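Local coordinates for pancreatic lipase related protein 2 (Equus caballus, PDB 1W52) that probably hydrolyses galactolipids and triacylglycerols to release fatty acids, as a calcium-binding lipase of the alpha/beta hydrolase superfamily, at residues K1-T6 with K26-S31; K15-T20 with E189-D194; F184-E189 with M219-G224. All blocks are in the same frame, centred on the assembly; numbering follows the deposited sequence.

Contact 1: K1-T6 with K26-S31; sequences KEVCYT and KSLPWS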
loop_
_atom_site.group_PDB
_atom_site.type_symbol
_atom_site.label_atom_id
_atom_site.label_comp_id
_atom_site.label_asym_id
_atom_site.label_seq_id
_atom_site.Cartn_x
_atom_site.Cartn_y
_atom_site.Cartn_z
ATOM N N LYS A 1 1.854 -13.122 -35.477
ATOM C CA LYS A 1 0.469 -12.992 -36.017
ATOM C C LYS A 1 -0.143 -11.766 -35.398
ATOM O O LYS A 1 -1.129 -11.867 -34.702
ATOM C CB LYS A 1 -0.371 -14.245 -35.722
ATOM C CG LYS A 1 0.397 -15.574 -35.895
ATOM C CD LYS A 1 1.153 -15.704 -37.258
ATOM C CE LYS A 1 2.450 -16.535 -37.154
ATOM N NZ LYS A 1 2.376 -17.657 -36.152
ATOM N N GLU A 2 0.463 -10.612 -35.678
ATOM C CA GLU A 2 0.064 -9.324 -35.108
ATOM C C GLU A 2 -1.216 -8.693 -35.673
ATOM O O GLU A 2 -1.838 -9.269 -36.527
ATOM C CB GLU A 2 1.244 -8.335 -35.201
ATOM C CG GLU A 2 1.673 -7.838 -36.570
ATOM C CD GLU A 2 2.815 -6.833 -36.455
ATOM O OE1 GLU A 2 3.818 -7.125 -35.767
ATOM O OE2 GLU A 2 2.708 -5.739 -37.034
ATOM N N VAL A 3 -1.632 -7.546 -35.124
ATOM C CA VAL A 3 -2.715 -6.699 -35.689
ATOM C C VAL A 3 -2.519 -5.243 -35.328
ATOM O O VAL A 3 -2.193 -4.958 -34.185
ATOM C CB VAL A 3 -4.081 -7.060 -35.159
ATOM C CG1 VAL A 3 -4.416 -8.449 -35.579
ATOM C CG2 VAL A 3 -4.151 -6.918 -33.649
ATOM N N CYS A 4 -2.713 -4.315 -36.266
ATOM C CA CYS A 4 -2.401 -2.919 -35.956
ATOM C C CYS A 4 -3.618 -2.127 -35.701
ATOM O O CYS A 4 -4.712 -2.562 -36.032
ATOM C CB CYS A 4 -1.603 -2.267 -37.043
ATOM S SG CYS A 4 -0.141 -3.230 -37.217
ATOM N N TYR A 5 -3.431 -0.966 -35.091
ATOM C CA TYR A 5 -4.565 -0.127 -34.781
ATOM C C TYR A 5 -4.222 1.353 -34.845
ATOM O O TYR A 5 -3.036 1.750 -34.755
ATOM C CB TYR A 5 -5.130 -0.465 -33.402
ATOM C CG TYR A 5 -6.065 -1.669 -33.311
ATOM C CD1 TYR A 5 -7.384 -1.586 -33.732
ATOM C CD2 TYR A 5 -5.623 -2.884 -32.748
ATOM C CE1 TYR A 5 -8.228 -2.673 -33.612
ATOM C CE2 TYR A 5 -6.459 -3.968 -32.630
ATOM C CZ TYR A 5 -7.755 -3.853 -33.060
ATOM O OH TYR A 5 -8.589 -4.922 -32.927
ATOM N N THR A 6 -5.324 2.114 -34.973
ATOM C CA THR A 6 -5.422 3.577 -35.198
ATOM C C THR A 6 -4.055 4.329 -35.178
ATOM O O THR A 6 -3.343 4.197 -36.199
ATOM C CB THR A 6 -6.572 4.196 -34.268
ATOM O OG1 THR A 6 -6.391 3.783 -32.912
ATOM C CG2 THR A 6 -7.977 3.637 -34.589
ATOM N N LYS A 26 -1.840 -18.449 -27.185
ATOM C CA LYS A 26 -1.671 -17.241 -28.014
ATOM C C LYS A 26 -3.027 -16.586 -28.284
ATOM O O LYS A 26 -3.934 -17.190 -28.859
ATOM C CB LYS A 26 -0.930 -17.543 -29.337
ATOM C CG LYS A 26 0.494 -18.105 -29.126
ATOM C CD LYS A 26 1.601 -17.384 -29.921
ATOM C CE LYS A 26 2.985 -17.757 -29.361
ATOM N NZ LYS A 26 4.191 -17.022 -29.881
ATOM N N SER A 27 -3.177 -15.368 -27.780
ATOM C CA SER A 27 -4.272 -14.500 -28.164
ATOM C C SER A 27 -3.704 -13.120 -28.494
ATOM O O SER A 27 -2.489 -12.866 -28.385
ATOM C CB SER A 27 -5.396 -14.419 -27.098
ATOM O OG SER A 27 -4.920 -14.346 -25.766
ATOM N N LEU A 28 -4.615 -12.254 -28.940
ATOM C CA LEU A 28 -4.345 -10.853 -29.238
ATOM C C LEU A 28 -5.379 -9.889 -28.576
ATOM O O LEU A 28 -6.547 -10.255 -28.290
ATOM C CB LEU A 28 -4.374 -10.652 -30.757
ATOM C CG LEU A 28 -3.129 -10.989 -31.585
ATOM C CD1 LEU A 28 -3.526 -10.849 -33.029
ATOM C CD2 LEU A 28 -1.919 -10.083 -31.255
ATOM N N PRO A 29 -4.932 -8.659 -28.322
ATOM C CA PRO A 29 -5.787 -7.623 -27.736
ATOM C C PRO A 29 -7.022 -7.438 -28.510
ATOM O O PRO A 29 -7.038 -7.756 -29.655
ATOM C CB PRO A 29 -4.935 -6.370 -27.846
ATOM C CG PRO A 29 -3.534 -6.904 -27.740
ATOM C CD PRO A 29 -3.537 -8.209 -28.492
ATOM N N TRP A 30 -8.038 -6.921 -27.859
ATOM C CA TRP A 30 -9.267 -6.484 -28.488
ATOM C C TRP A 30 -8.976 -5.223 -29.268
ATOM O O TRP A 30 -7.829 -4.858 -29.453
ATOM C CB TRP A 30 -10.340 -6.209 -27.411
ATOM C CG TRP A 30 -11.077 -7.445 -26.974
ATOM C CD1 TRP A 30 -10.835 -8.726 -27.380
ATOM C CD2 TRP A 30 -12.186 -7.520 -26.086
ATOM N NE1 TRP A 30 -11.730 -9.587 -26.803
ATOM C CE2 TRP A 30 -12.572 -8.868 -26.002
ATOM C CE3 TRP A 30 -12.911 -6.583 -25.359
ATOM C CZ2 TRP A 30 -13.620 -9.302 -25.200
ATOM C CZ3 TRP A 30 -13.969 -7.026 -24.568
ATOM C CH2 TRP A 30 -14.306 -8.373 -24.503
ATOM N N SER A 31 -10.009 -4.569 -29.768
ATOM C CA SER A 31 -9.820 -3.345 -30.509
ATOM C C SER A 31 -10.016 -2.187 -29.542
ATOM O O SER A 31 -10.731 -2.343 -28.563
ATOM C CB SER A 31 -10.854 -3.265 -31.621
ATOM O OG SER A 31 -12.139 -2.985 -31.080
#
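L28 meets the start of the chain with one methyl group. Its CD1 lies 3.1 Å from the backbone O of K1. The side chains of L28 and V3 extend toward each other, tip to tip, with V3 CG1 3.6 Å from L28 CD1. In L28, CG stands anti to the carbonyl carbon (chi1 -82°), and this turn sends the branched end toward K1 and V3. P29 faces another way, onto Q121 and I125 of helix 116-141. At W30 it is the backbone O that faces the second half of the contact, 3.6 Å from Y5 OH, an approach and not a hydrogen bond. The indole itself turns to V35, A114 and Q118. S31 then takes the phenol of Y5. Its CB lies 3.3 Å from Y5 CE1 and 3.1 Å from Y5 OH, and its CA approaches the ring obliquely. The polar end of S31 is used elsewhere: as the N-cap of helix 32-35, OG accepts a hydrogen bond from E34 N. An alanine in place of Y5 is likely to open a gap beside S31 and W30, because the whole phenol would be gone. Only V3 and L28 form an apolar pair; the other close approaches set carbon against oxygen. The N-terminal strand, tied to strand 9-11 by the C4-C10 disulfide, therefore rests on the 26-31 loop through van der Waals packing at the protein surface.

Contact 2: K15-T20 with E189-D194; sequences KPWAGT and EEVRLD. With CA (calcium ion), chain E.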
loop_
_atom_site.group_PDB
_atom_site.type_symbol
_atom_site.label_atom_id
_atom_site.label_comp_id
_atom_site.label_asym_id
_atom_site.label_seq_id
_atom_site.Cartn_x
_atom_site.Cartn_y
_atom_site.Cartn_z
ATOM N N LYS A 15 5.746 -14.215 -28.335
ATOM C CA LYS A 15 6.640 -14.029 -27.205
ATOM C C LYS A 15 7.230 -12.614 -27.155
ATOM O O LYS A 15 7.537 -12.077 -28.208
ATOM C CB LYS A 15 7.757 -15.103 -27.274
ATOM C CG LYS A 15 7.222 -16.552 -27.585
ATOM C CD LYS A 15 8.306 -17.585 -27.816
ATOM C CE LYS A 15 8.806 -18.117 -26.495
ATOM N NZ LYS A 15 10.221 -18.520 -26.627
ATOM N N PRO A 16 7.368 -11.990 -25.969
ATOM C CA PRO A 16 6.807 -12.461 -24.693
ATOM C C PRO A 16 5.354 -12.105 -24.425
ATOM O O PRO A 16 4.902 -12.351 -23.309
ATOM C CB PRO A 16 7.708 -11.780 -23.649
ATOM C CG PRO A 16 8.076 -10.514 -24.246
ATOM C CD PRO A 16 8.194 -10.792 -25.755
ATOM N N TRP A 17 4.628 -11.609 -25.420
ATOM C CA TRP A 17 3.223 -11.259 -25.213
ATOM C C TRP A 17 2.291 -12.442 -25.066
ATOM O O TRP A 17 1.182 -12.283 -24.561
ATOM C CB TRP A 17 2.739 -10.335 -26.323
ATOM C CG TRP A 17 3.682 -9.166 -26.451
ATOM C CD1 TRP A 17 4.646 -9.004 -27.385
ATOM C CD2 TRP A 17 3.794 -8.041 -25.567
ATOM N NE1 TRP A 17 5.334 -7.833 -27.167
ATOM C CE2 TRP A 17 4.829 -7.221 -26.059
ATOM C CE3 TRP A 17 3.091 -7.618 -24.442
ATOM C CZ2 TRP A 17 5.177 -6.017 -25.466
ATOM C CZ3 TRP A 17 3.451 -6.451 -23.841
ATOM C CH2 TRP A 17 4.494 -5.661 -24.343
ATOM N N ALA A 18 2.748 -13.616 -25.505
ATOM C CA ALA A 18 1.950 -14.856 -25.538
ATOM C C ALA A 18 2.797 -16.023 -26.020
ATOM O O ALA A 18 3.754 -15.816 -26.753
ATOM C CB ALA A 18 0.669 -14.715 -26.412
ATOM N N GLY A 19 2.413 -17.243 -25.636
ATOM C CA GLY A 19 3.272 -18.418 -25.767
ATOM C C GLY A 19 4.460 -18.359 -24.832
ATOM O O GLY A 19 5.578 -18.704 -25.184
ATOM N N THR A 20 4.199 -17.865 -23.633
ATOM C CA THR A 20 5.157 -17.898 -22.554
ATOM C C THR A 20 4.641 -18.904 -21.565
ATOM O O THR A 20 3.466 -19.295 -21.570
ATOM C CB THR A 20 5.240 -16.519 -21.848
ATOM O OG1 THR A 20 5.117 -15.457 -22.804
ATOM C CG2 THR A 20 6.613 -16.292 -21.217
ATOM N N GLU A 189 10.214 -8.089 -18.713
ATOM C CA GLU A 189 9.870 -6.832 -18.125
ATOM C C GLU A 189 9.091 -6.108 -19.188
ATOM O O GLU A 189 8.372 -5.169 -18.922
ATOM C CB GLU A 189 11.136 -6.098 -17.697
ATOM C CG GLU A 189 12.099 -6.939 -16.838
ATOM C CD GLU A 189 13.371 -6.186 -16.450
ATOM O OE1 GLU A 189 14.193 -5.920 -17.341
ATOM O OE2 GLU A 189 13.585 -5.851 -15.269
ATOM N N GLU A 190 9.194 -6.582 -20.410
ATOM C CA GLU A 190 8.465 -5.981 -21.504
ATOM C C GLU A 190 6.945 -6.015 -21.252
ATOM O O GLU A 190 6.184 -5.145 -21.723
ATOM C CB GLU A 190 8.867 -6.660 -22.841
ATOM C CG GLU A 190 8.009 -6.233 -24.026
ATOM C CD GLU A 190 8.656 -6.420 -25.405
ATOM O OE1 GLU A 190 9.477 -7.345 -25.573
ATOM O OE2 GLU A 190 8.316 -5.654 -26.346
ATOM N N VAL A 191 6.504 -7.014 -20.484
ATOM C CA VAL A 191 5.051 -7.341 -20.342
ATOM C C VAL A 191 4.498 -6.970 -18.996
ATOM O O VAL A 191 3.305 -6.797 -18.842
ATOM C CB VAL A 191 4.747 -8.864 -20.580
ATOM C CG1 VAL A 191 5.168 -9.260 -21.988
ATOM C CG2 VAL A 191 5.466 -9.723 -19.571
ATOM N N ARG A 192 5.389 -6.849 -18.039
ATOM C CA ARG A 192 5.002 -6.532 -16.727
ATOM C C ARG A 192 5.354 -5.072 -16.373
ATOM O O ARG A 192 5.111 -4.142 -17.172
ATOM C CB ARG A 192 5.574 -7.590 -15.768
ATOM C CG ARG A 192 7.076 -7.679 -15.634
ATOM C CD ARG A 192 7.442 -8.742 -14.718
ATOM N NE ARG A 192 8.851 -8.893 -14.379
ATOM C CZ ARG A 192 9.603 -7.998 -13.734
ATOM N NH1 ARG A 192 9.143 -6.797 -13.416
ATOM N NH2 ARG A 192 10.860 -8.288 -13.431
ATOM N N LEU A 193 5.776 -4.891 -15.126
ATOM C CA LEU A 193 6.025 -3.618 -14.515
ATOM C C LEU A 193 7.307 -3.819 -13.708
ATOM O O LEU A 193 7.429 -4.776 -12.901
ATOM C CB LEU A 193 4.858 -3.204 -13.604
ATOM C CG LEU A 193 5.291 -2.240 -12.455
ATOM C CD1 LEU A 193 5.869 -0.968 -13.018
ATOM C CD2 LEU A 193 4.221 -1.859 -11.399
ATOM N N ASP A 194 8.258 -2.921 -13.916
ATOM C CA ASP A 194 9.545 -3.043 -13.274
ATOM C C ASP A 194 10.057 -1.657 -13.176
ATOM O O ASP A 194 9.512 -0.785 -13.860
ATOM C CB ASP A 194 10.478 -3.941 -14.116
ATOM C CG ASP A 194 10.985 -3.265 -15.408
ATOM O OD1 ASP A 194 10.206 -3.203 -16.419
ATOM O OD2 ASP A 194 12.184 -2.830 -15.474
HETATM CA CA CA E . 8.201 -3.187 -17.876
#
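This is a packing contact between two loops of the lipase domain, in which P16 and W17 meet E190 and V191. The first loop follows strand 9-11; the second joins strands 173-177 and 201-204 and carries calcium ligands. V191 CG1 sits over one face of the W17 indole, 4.0 Å from the centroid of its six-membered ring and 26° off the normal, a CH-pi contact. With chi1 at -60°, this methyl stands beside the backbone N of V191 and also meets P16: it is 3.9 Å from P16 CG. P16 follows a cis peptide bond. E190 crosses W17 at about a right angle, its CG 3.2 Å from W17 CZ2, and the carboxylate plane is turned 71° from the ring. Its OE1 reaches the proline ring, 3.7 Å from P16 CD, while OE2 has a long, weak ion pair with R165 NH1. Nearby, E189 O binds the calcium ion at 2.2 Å and D194 OD1 binds it at 2.5 Å, with D197 completing the protein ligands. The indole lies against two helices. E162 and R165 of helix 155-166 touch it, R124 of helix 116-141 makes a cation-pi contact with it, and Q121 NE2 of that helix donates a hydrogen bond to W17 O.

Contact 3: F184-E189 with M219-G224; sequences FQDASE and MSQKVG. With CA (calcium ion), chain E.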
loop_
_atom_site.group_PDB
_atom_site.type_symbol
_atom_site.label_atom_id
_atom_site.label_comp_id
_atom_site.label_asym_id
_atom_site.label_seq_id
_atom_site.Cartn_x
_atom_site.Cartn_y
_atom_site.Cartn_z
ATOM N N PHE A 184 2.172 -12.475 -15.162
ATOM C CA PHE A 184 3.173 -11.440 -14.990
ATOM C C PHE A 184 4.321 -11.884 -14.082
ATOM O O PHE A 184 5.466 -11.853 -14.449
ATOM C CB PHE A 184 2.499 -10.223 -14.392
ATOM C CG PHE A 184 1.400 -9.658 -15.228
ATOM C CD1 PHE A 184 1.688 -8.911 -16.330
ATOM C CD2 PHE A 184 0.085 -9.843 -14.898
ATOM C CE1 PHE A 184 0.697 -8.359 -17.081
ATOM C CE2 PHE A 184 -0.948 -9.271 -15.662
ATOM C CZ PHE A 184 -0.625 -8.534 -16.754
ATOM N N GLN A 185 4.064 -12.294 -12.864
ATOM C CA GLN A 185 5.207 -12.749 -12.061
ATOM C C GLN A 185 6.158 -13.591 -12.931
ATOM O O GLN A 185 5.713 -14.436 -13.723
ATOM C CB GLN A 185 4.774 -13.536 -10.824
ATOM C CG GLN A 185 5.869 -13.610 -9.796
ATOM C CD GLN A 185 5.366 -13.311 -8.396
ATOM O OE1 GLN A 185 4.625 -12.359 -8.167
ATOM N NE2 GLN A 185 5.782 -14.104 -7.460
ATOM N N ASP A 186 7.458 -13.311 -12.778
ATOM C CA ASP A 186 8.590 -13.924 -13.548
ATOM C C ASP A 186 8.362 -13.923 -15.069
ATOM O O ASP A 186 8.368 -14.931 -15.712
ATOM C CB ASP A 186 8.888 -15.339 -13.085
ATOM C CG ASP A 186 8.916 -15.490 -11.576
ATOM O OD1 ASP A 186 9.265 -14.516 -10.823
ATOM O OD2 ASP A 186 8.627 -16.614 -11.063
ATOM N N ALA A 187 8.102 -12.766 -15.625
ATOM C CA ALA A 187 8.004 -12.640 -17.060
ATOM C C ALA A 187 8.927 -11.494 -17.565
ATOM O O ALA A 187 9.504 -10.747 -16.771
ATOM C CB ALA A 187 6.572 -12.436 -17.466
ATOM N N SER A 188 9.107 -11.409 -18.880
ATOM C CA SER A 188 9.892 -10.340 -19.446
ATOM C C SER A 188 9.328 -9.066 -18.888
ATOM O O SER A 188 8.111 -8.977 -18.647
ATOM C CB SER A 188 9.750 -10.289 -20.960
ATOM O OG SER A 188 10.659 -9.347 -21.504
ATOM N N GLU A 189 10.214 -8.089 -18.713
ATOM C CA GLU A 189 9.870 -6.832 -18.125
ATOM C C GLU A 189 9.091 -6.108 -19.188
ATOM O O GLU A 189 8.372 -5.169 -18.922
ATOM C CB GLU A 189 11.136 -6.098 -17.697
ATOM C CG GLU A 189 12.099 -6.939 -16.838
ATOM C CD GLU A 189 13.371 -6.186 -16.450
ATOM O OE1 GLU A 189 14.193 -5.920 -17.341
ATOM O OE2 GLU A 189 13.585 -5.851 -15.269
ATOM N N MET A 219 1.463 -10.113 -6.681
ATOM C CA MET A 219 2.831 -10.476 -6.978
ATOM C C MET A 219 3.620 -10.392 -5.730
ATOM O O MET A 219 3.531 -9.403 -5.030
ATOM C CB MET A 219 3.475 -9.498 -7.963
ATOM C CG MET A 219 2.923 -9.584 -9.329
ATOM S SD MET A 219 3.849 -8.685 -10.557
ATOM C CE MET A 219 5.321 -9.428 -10.391
ATOM N N SER A 220 4.411 -11.413 -5.469
ATOM C CA SER A 220 5.393 -11.382 -4.395
ATOM C C SER A 220 6.732 -10.730 -4.844
ATOM O O SER A 220 7.476 -10.162 -4.044
ATOM C CB SER A 220 5.647 -12.810 -3.961
ATOM O OG SER A 220 6.149 -13.586 -5.048
ATOM N N GLN A 221 7.018 -10.860 -6.132
ATOM C CA GLN A 221 8.178 -10.289 -6.783
ATOM C C GLN A 221 8.355 -8.813 -6.598
ATOM O O GLN A 221 7.463 -8.054 -6.911
ATOM C CB GLN A 221 8.044 -10.535 -8.273
ATOM C CG GLN A 221 9.239 -10.131 -9.068
ATOM C CD GLN A 221 9.313 -10.815 -10.465
ATOM O OE1 GLN A 221 8.336 -10.839 -11.231
ATOM N NE2 GLN A 221 10.484 -11.340 -10.791
ATOM N N LYS A 222 9.537 -8.398 -6.159
ATOM C CA LYS A 222 9.817 -6.965 -6.095
ATOM C C LYS A 222 9.908 -6.373 -7.492
ATOM O O LYS A 222 10.559 -6.936 -8.340
ATOM C CB LYS A 222 11.108 -6.714 -5.363
ATOM C CG LYS A 222 10.983 -6.769 -3.854
ATOM C CD LYS A 222 11.703 -7.988 -3.404
ATOM C CE LYS A 222 11.488 -8.280 -1.943
ATOM N NZ LYS A 222 12.740 -8.259 -1.198
ATOM N N VAL A 223 9.220 -5.276 -7.751
ATOM C CA VAL A 223 9.236 -4.660 -9.093
ATOM C C VAL A 223 9.364 -3.164 -9.114
ATOM O O VAL A 223 9.025 -2.570 -10.090
ATOM C CB VAL A 223 7.960 -4.977 -9.891
ATOM C CG1 VAL A 223 7.738 -6.432 -9.942
ATOM C CG2 VAL A 223 6.800 -4.339 -9.256
ATOM N N GLY A 224 9.846 -2.562 -8.048
ATOM C CA GLY A 224 9.846 -1.116 -7.922
ATOM C C GLY A 224 11.202 -0.695 -7.442
ATOM O O GLY A 224 12.039 -1.551 -7.132
HETATM CA CA CA E . 8.201 -3.187 -17.876
#
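Q185 reaches across to M219, S220 and Q221 with its whole side chain. CB is 4.2 Å from M219 CE. CG stands anti to the backbone N (chi1 -161°), then the chain bends at chi2 and carries the amide to the other loop. On the way CG passes Q221, 4.0 Å from its OE1. CD lies 3.4 Å from S220 OG. At the tip, OE1 faces the backbone N-H groups of S220 and Q221. Both bonds are weak, and the place of OE1 is doubtful because it is modelled too close to M219. NE2 donates to S220 OG, but the bond is modelled very short and its exact length is unsure. Q221 runs past Q185 in the opposite direction, its amide plane turned 47° from that of Q185. Extended beyond CG, it brings OE1 to the backbone N of D186, which donates a hydrogen bond of 3.0 Å at 160°. This donor sits above the carbonyl plane. F184 CB lies loosely against M219 SD at 4.3 Å, while the F184 ring stacks with H158. The M219 side chain lies about 6 Å from that of D178, the predicted charge-relay aspartate. The contact is mainly polar, made by glutamine amides meeting backbone groups and a serine hydroxyl. The firm link is Q221 taking the N-H of D186; the Q185 amide probably adds less certain bonds to S220 and Q221.

All three contacts lie in the lipase domain, on the same side of the chain's centre. Contacts 1 and 2 alternate along the chain, since 15-20 falls between 1-6 and 26-31; their centres are 15 Å apart and K26 packs against A18 and G19. Contacts 2 and 3 also alternate and are closer, with centres 10 Å apart. They share E189, a calcium ligand through its backbone, and R192 NE makes a weak hydrogen bond to A187 O. Contacts 1 and 3 come in series, their centres 24 Å apart. The N-terminal loops are therefore connected by packing to the loops that follow strands 173-177 and 201-204 of the central sheet, beside the calcium site and near the predicted triad.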